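Local atomic coordinates of putative ABC transporter, periplasmic binding protein, amino acid (Neisseria gonorrhoeae, PDB entry 2YLN), a protein that probably serves as the periplasmic solute receptor for L-cystine, closing around its ligand for delivery to an ABC transporter. Residues V84-T87 with R88-E92; T197-Q201 with K202-A206. The protein carries 1 engineered substitution. One frame throughout, in Å; residues are numbered along the deposited sequence. Where two conformers were deposited one is given.

Contact 1: residues V84-T87 with R88-E92; sequences VEVT and RAVAE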
ATOM      1  N   VAL A  84       4.932  -1.017   7.895  1.00  4.17           N
ATOM      2  CA  VAL A  84       6.264  -1.261   8.417  1.00  4.72           C
ATOM      3  C   VAL A  84       6.173  -1.871   9.831  1.00  4.50           C
ATOM      4  O   VAL A  84       6.897  -2.827  10.146  1.00  5.10           O
ATOM      5  CB  VAL A  84       7.087   0.046   8.407  1.00  4.98           C
ATOM      6  CG1 VAL A  84       8.397  -0.103   9.156  1.00  6.15           C
ATOM      7  CG2 VAL A  84       7.332   0.466   6.966  1.00  5.98           C
ATOM      8  N   GLU A  85       5.377  -1.264  10.699  1.00  4.83           N
ATOM      9  CA  GLU A  85       5.266  -1.732  12.069  1.00  5.03           C
ATOM     10  C   GLU A  85       4.621  -3.119  12.135  1.00  4.92           C
ATOM     11  O   GLU A  85       5.025  -3.946  12.936  1.00  5.67           O
ATOM     12  CB  GLU A  85       4.569  -0.708  12.956  1.00  5.33           C
ATOM     13  CG  GLU A  85       5.266   0.628  13.033  1.00  6.67           C
ATOM     14  CD  GLU A  85       6.696   0.661  13.534  1.00  7.32           C
ATOM     15  OE1 GLU A  85       7.213  -0.364  14.035  1.00 10.92           O
ATOM     16  OE2 GLU A  85       7.316   1.719  13.440  1.00  9.76           O
ATOM     17  N   VAL A  86       3.613  -3.397  11.292  1.00  4.76           N
ATOM     18  CA  VAL A  86       3.054  -4.715  11.238  1.00  4.97           C
ATOM     19  C   VAL A  86       4.149  -5.727  10.846  1.00  4.88           C
ATOM     20  O   VAL A  86       4.277  -6.783  11.428  1.00  4.96           O
ATOM     21  CB  VAL A  86       1.871  -4.802  10.263  1.00  5.40           C
ATOM     22  CG1 VAL A  86       1.458  -6.231  10.020  1.00  6.58           C
ATOM     23  CG2 VAL A  86       0.660  -4.048  10.809  1.00  6.74           C
ATOM     24  N   THR A  87       4.952  -5.368   9.822  1.00  4.60           N
ATOM     25  CA  THR A  87       5.979  -6.252   9.336  1.00  4.42           C
ATOM     26  C   THR A  87       7.022  -6.519  10.406  1.00  5.11           C
ATOM     27  O   THR A  87       7.488  -7.639  10.599  1.00  5.56           O
ATOM     28  CB  THR A  87       6.590  -5.723   8.042  1.00  5.15           C
ATOM     29  OG1 THR A  87       5.598  -5.620   7.042  1.00  5.93           O
ATOM     30  CG2 THR A  87       7.704  -6.655   7.526  1.00  7.30           C
ATOM     31  N   ARG A  88       7.419  -5.479  11.158  1.00  5.00           N
ATOM     32  CA  ARG A  88       8.343  -5.672  12.267  1.00  6.03           C
ATOM     33  C   ARG A  88       7.760  -6.650  13.287  1.00  5.76           C
ATOM     34  O   ARG A  88       8.480  -7.491  13.824  1.00  6.26           O
ATOM     35  CB  ARG A  88       8.756  -4.371  12.944  1.00  5.86           C
ATOM     36  CG  ARG A  88       9.650  -3.514  12.101  1.00  6.87           C
ATOM     37  CD  ARG A  88      10.116  -2.316  12.901  1.00  9.31           C
ATOM     38  NE  ARG A  88      11.029  -1.456  12.138  1.00  9.99           N
ATOM     39  CZ  ARG A  88      10.846  -0.179  11.856  1.00 10.05           C
ATOM     40  NH1 ARG A  88       9.833   0.551  12.283  1.00  9.30           N
ATOM     41  NH2 ARG A  88      11.754   0.411  11.072  1.00 10.95           N
ATOM     42  N   ALA A  89       6.477  -6.518  13.589  1.00  5.64           N
ATOM     43  CA  ALA A  89       5.831  -7.389  14.585  1.00  5.86           C
ATOM     44  C   ALA A  89       5.773  -8.805  14.044  1.00  6.61           C
ATOM     45  O   ALA A  89       5.983  -9.764  14.814  1.00  7.14           O
ATOM     46  CB  ALA A  89       4.458  -6.825  14.910  1.00  7.27           C
ATOM     47  N   VAL A  90       5.485  -8.997  12.751  1.00  5.15           N
ATOM     48  CA  VAL A  90       5.517 -10.312  12.127  1.00  6.09           C
ATOM     49  C   VAL A  90       6.912 -10.898  12.275  1.00  6.96           C
ATOM     50  O   VAL A  90       7.076 -12.102  12.607  1.00  7.10           O
ATOM     51  CB  VAL A  90       5.047 -10.252  10.679  1.00  5.40           C
ATOM     52  CG1 VAL A  90       5.387 -11.517   9.920  1.00  6.64           C
ATOM     53  CG2 VAL A  90       3.551  -9.934  10.602  1.00  6.27           C
ATOM     54  N   ALA A  91       7.953 -10.141  11.922  1.00  6.52           N
ATOM     55  CA  ALA A  91       9.306 -10.653  11.963  1.00  6.70           C
ATOM     56  C   ALA A  91       9.654 -11.106  13.366  1.00  8.23           C
ATOM     57  O   ALA A  91      10.313 -12.147  13.556  1.00  9.72           O
ATOM     58  CB  ALA A  91      10.263  -9.559  11.483  1.00  8.50           C
ATOM     59  N   GLU A  92       9.272 -10.328  14.379  0.60  7.63           N
ATOM     60  CA  GLU A  92       9.566 -10.788  15.735  0.60  8.55           C
ATOM     61  C   GLU A  92       8.860 -12.085  16.060  0.60  8.38           C
ATOM     62  O   GLU A  92       9.470 -12.995  16.618  0.60  8.62           O
ATOM     63  CB  GLU A  92       9.139  -9.713  16.667  0.60 10.01           C
ATOM     64  CG  GLU A  92       9.541  -9.935  18.072  0.60 12.40           C
ATOM     65  CD  GLU A  92      11.047  -9.491  18.194  0.60 20.50           C
ATOM     66  OE1 GLU A  92      11.920 -10.168  17.564  0.60 31.94           O
ATOM     67  OE2 GLU A  92      11.354  -8.456  18.865  0.60 36.49           O
TER
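Val84, in the first turns of helix 82-94, meets Arg88 through both backbone and side chain, the two side chains running alongside each other. Its O accepts Arg88 N at 2.9 Å with a nearly straight bond (161° at the hydrogen), and its CG1 lies over one face of the Arg88 guanidinium, 3.5 Å from NH1 and offset toward the rim. With chi1 near 170°, CG1 is swung away from the backbone N and beside the carbonyl carbon, the side along which the arginine runs. At Glu85, O receives Ala89 N, and a bend at chi2 brings the carboxylate to Arg88, three residues on. The salt bridge joins OE2 to Arg88 NH1 at 3.0 Å; a weak bond from NH1 to OE1 measures 3.3 Å. Carboxylate and guanidinium planes stand 51° apart, so the two groups do not form a flat, two-pronged pair, although the acid sits at the guanidinium edge. Both ends are also tied to the preceding hairpin: Glu85 OE2 to Thr80 OG1 and Arg88 NH1 to Leu79 O. Val86 O takes Val90 N at 2.8 Å, while the two valine side chains meet loosely, CG1 of Val86 and CG2 of Val90 being 4.3 Å apart; helix 249-264 covers Val90 and helix 267-276 covers Val86. Thr87 completes the series, its O receiving Ala91 N at 2.9 Å and its OG1 turned back to Asp83 O, which satisfies a buried hydroxyl within the helix. Four successive i to i+4 bonds plus an i to i+3 ion pair are characteristic of a regular alpha-helix, here helix 82-94, which crosses over between parallel strands 58-63 and 97-102 in the beta-alpha-beta manner of periplasmic solute-binding proteins.

Contact 2: residues T197-Q201 with K202-A206; sequences TLIEQ and KRADA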
ATOM      1  N   THR A 197       0.074  17.660  -5.037  1.00  7.22           N
ATOM      2  CA  THR A 197       0.739  18.875  -5.479  1.00  7.73           C
ATOM      3  C   THR A 197       0.247  19.288  -6.859  1.00  8.13           C
ATOM      4  O   THR A 197      -0.090  20.456  -7.107  1.00  8.52           O
ATOM      5  CB  THR A 197       2.243  18.714  -5.471  1.00  8.87           C
ATOM      6  OG1 THR A 197       2.617  18.567  -4.101  1.00  9.96           O
ATOM      7  CG2 THR A 197       2.946  19.943  -6.103  1.00 10.24           C
ATOM      8  N   LEU A 198       0.227  18.346  -7.783  0.50  7.98           N
ATOM      9  CA  LEU A 198      -0.188  18.698  -9.134  0.50  8.35           C
ATOM     10  C   LEU A 198      -1.604  19.236  -9.123  0.50  8.30           C
ATOM     11  O   LEU A 198      -1.889  20.293  -9.704  0.50  9.33           O
ATOM     12  CB  LEU A 198      -0.071  17.528 -10.099  0.50  9.62           C
ATOM     13  CG  LEU A 198       1.330  17.057 -10.481  0.50 11.57           C
ATOM     14  CD1 LEU A 198       2.233  18.209 -10.822  0.50 11.77           C
ATOM     15  CD2 LEU A 198       1.994  16.233  -9.435  0.50 16.82           C
ATOM     16  N   ILE A 199      -2.518  18.583  -8.405  1.00  7.90           N
ATOM     17  CA  ILE A 199      -3.902  19.082  -8.392  1.00  8.16           C
ATOM     18  C   ILE A 199      -4.023  20.422  -7.745  1.00  8.58           C
ATOM     19  O   ILE A 199      -4.692  21.316  -8.254  1.00  9.18           O
ATOM     20  CB  ILE A 199      -4.811  18.025  -7.712  1.00  8.36           C
ATOM     21  CG1 ILE A 199      -4.766  16.696  -8.469  1.00  8.41           C
ATOM     22  CG2 ILE A 199      -6.248  18.568  -7.624  1.00 11.15           C
ATOM     23  CD1 ILE A 199      -5.454  15.543  -7.695  1.00 11.31           C
ATOM     24  N   GLU A 200      -3.297  20.620  -6.652  1.00  8.56           N
ATOM     25  CA  GLU A 200      -3.259  21.908  -6.003  1.00  9.38           C
ATOM     26  C   GLU A 200      -2.802  23.024  -6.899  1.00  9.20           C
ATOM     27  O   GLU A 200      -3.283  24.186  -6.800  1.00 12.55           O
ATOM     28  CB  GLU A 200      -2.381  21.874  -4.726  1.00  9.35           C
ATOM     29  CG  GLU A 200      -2.901  20.979  -3.649  1.00  9.67           C
ATOM     30  CD  GLU A 200      -1.919  20.309  -2.761  1.00 12.07           C
ATOM     31  OE1 GLU A 200      -0.723  20.609  -2.802  1.00 13.23           O
ATOM     32  OE2 GLU A 200      -2.439  19.471  -1.928  1.00 13.08           O
ATOM     33  N   GLN A 201      -1.843  22.736  -7.749  1.00  9.39           N
ATOM     34  CA  GLN A 201      -1.246  23.679  -8.666  1.00  9.07           C
ATOM     35  C   GLN A 201      -1.980  23.780 -10.008  1.00 10.49           C
ATOM     36  O   GLN A 201      -1.538  24.504 -10.870  1.00 11.50           O
ATOM     37  CB  GLN A 201       0.244  23.312  -8.842  1.00  9.94           C
ATOM     38  CG  GLN A 201       1.045  23.544  -7.629  1.00  8.96           C
ATOM     39  CD  GLN A 201       2.485  23.119  -7.733  1.00  8.66           C
ATOM     40  OE1 GLN A 201       2.816  22.347  -8.628  1.00  9.51           O
ATOM     41  NE2 GLN A 201       3.360  23.659  -6.825  1.00  8.92           N
ATOM     42  N   LYS A 202      -3.062  23.037 -10.142  1.00 10.22           N
ATOM     43  CA  LYS A 202      -3.877  22.990 -11.374  1.00 11.85           C
ATOM     44  C   LYS A 202      -3.046  22.495 -12.568  1.00 11.48           C
ATOM     45  O   LYS A 202      -3.342  22.771 -13.724  1.00 17.24           O
ATOM     46  CB  LYS A 202      -4.629  24.332 -11.594  1.00 13.11           C
ATOM     47  CG  LYS A 202      -5.506  24.723 -10.365  1.00 16.58           C
ATOM     48  CD  LYS A 202      -6.247  26.070 -10.581  1.00 23.33           C
ATOM     49  CE  LYS A 202      -7.112  26.444  -9.393  1.00 28.20           C
ATOM     50  NZ  LYS A 202      -7.912  27.716  -9.637  1.00 34.43           N
ATOM     51  N   ARG A 203      -2.099  21.600 -12.292  1.00 10.77           N
ATOM     52  CA  ARG A 203      -1.298  20.895 -13.282  1.00 11.59           C
ATOM     53  C   ARG A 203      -1.854  19.513 -13.600  1.00 11.32           C
ATOM     54  O   ARG A 203      -1.395  18.865 -14.538  1.00 13.34           O
ATOM     55  CB  ARG A 203       0.179  20.829 -12.861  1.00 11.64           C
ATOM     56  CG  ARG A 203       0.817  22.251 -12.699  1.00 14.10           C
ATOM     57  CD  ARG A 203       2.285  22.191 -12.616  1.00 18.33           C
ATOM     58  NE  ARG A 203       2.724  21.623 -11.442  1.00 18.15           N
ATOM     59  CZ  ARG A 203       3.762  20.766 -11.353  1.00 20.98           C
ATOM     60  NH1 ARG A 203       4.238  20.091 -12.369  1.00 25.97           N
ATOM     61  NH2 ARG A 203       4.163  20.406 -10.173  1.00 17.30           N
ATOM     62  N   ALA A 204      -2.727  18.995 -12.782  1.00  9.34           N
ATOM     63  CA  ALA A 204      -3.556  17.841 -13.065  1.00  9.01           C
ATOM     64  C   ALA A 204      -4.913  18.063 -12.456  1.00  8.78           C
ATOM     65  O   ALA A 204      -5.046  18.977 -11.608  1.00  9.78           O
ATOM     66  CB  ALA A 204      -2.939  16.587 -12.498  1.00  8.92           C
ATOM     67  N   ASP A 205      -5.926  17.290 -12.781  0.70  8.78           N
ATOM     68  CA  ASP A 205      -7.270  17.599 -12.250  0.70  8.90           C
ATOM     69  C   ASP A 205      -7.794  16.566 -11.259  0.70  7.37           C
ATOM     70  O   ASP A 205      -8.735  16.869 -10.539  0.70  7.98           O
ATOM     71  CB  ASP A 205      -8.266  17.739 -13.411  0.70 10.66           C
ATOM     72  CG  ASP A 205      -7.993  18.943 -14.282  0.70 13.62           C
ATOM     73  OD1 ASP A 205      -7.479  19.936 -13.732  0.70 18.44           O
ATOM     74  OD2 ASP A 205      -8.375  18.914 -15.454  0.70 19.87           O
ATOM     75  N   ALA A 206      -7.216  15.356 -11.243  1.00  7.21           N
ATOM     76  CA  ALA A 206      -7.753  14.301 -10.405  1.00  6.90           C
ATOM     77  C   ALA A 206      -6.695  13.317 -10.044  1.00  6.08           C
ATOM     78  O   ALA A 206      -5.685  13.192 -10.697  1.00  6.42           O
ATOM     79  CB  ALA A 206      -8.915  13.595 -11.090  1.00  8.52           C
TER
HETATM   80  O   HOH W   1      -6.674  21.002 -10.324  1.00 14.99           O
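The Arg203 guanidinium takes Gln201 OE1 at its edge, in plane; in the conformer given, Leu198 CD1 lies over one face, at a closeness that is doubtful because Leu198 was modelled in two conformers. The grip on OE1 is side-on: NE donates at 2.9 Å and NH2 at 2.8 Å, both to this one oxygen, with NH2 almost in line with the C=O bond. Because both donors close on a single acceptor, neither N-H is straight (135° at NE), and the amide plane is turned 43° from the guanidinium. The bend at chi3 (-69°) brings the arginine's end alongside the extended glutamine. The backbone that carries this pair closes the helix with a Schellman motif. Lys202 has a positive phi; its N donates to Ile199 O at 3.0 Å from above the carbonyl plane, and Arg203 N donates to Leu198 O at 2.9 Å. Ala204 N adds a weak bond to the same Leu198 O. A water bridges Ile199 O and Ala204 O, donating to each at 2.9 Å, while Ile199 CA approaches Ala204 O at 3.4 Å. Ile199 CD1 reaches Ala206, on the way into strand 206-210. The carbonyls of Leu198 and Ile199 are thus met by the turning backbone, Ile199 O also by a water, and the arginine's charge, near the helix C-terminal end, is probably favoured by the carbonyl dipoles there.

Contact 1 comes first along the chain and contact 2 well after it, and they lie on opposite sides of the chain's centre, with centres 35 Å apart and nearest atoms about 22 Å apart. Contact 1 sits within helix 82-94, next to the mixed sheet through strand 97-102. Contact 2 joins the end of helix 192-200 to the strand that follows, 206-210, which pairs with strand 142-151. Strand 206-210 carries Asn209 and helix 192-200 starts at Leu192, both pocket residues. This placement is consistent with the two contacts belonging to different lobes of a solute-binding protein closed around its ligand.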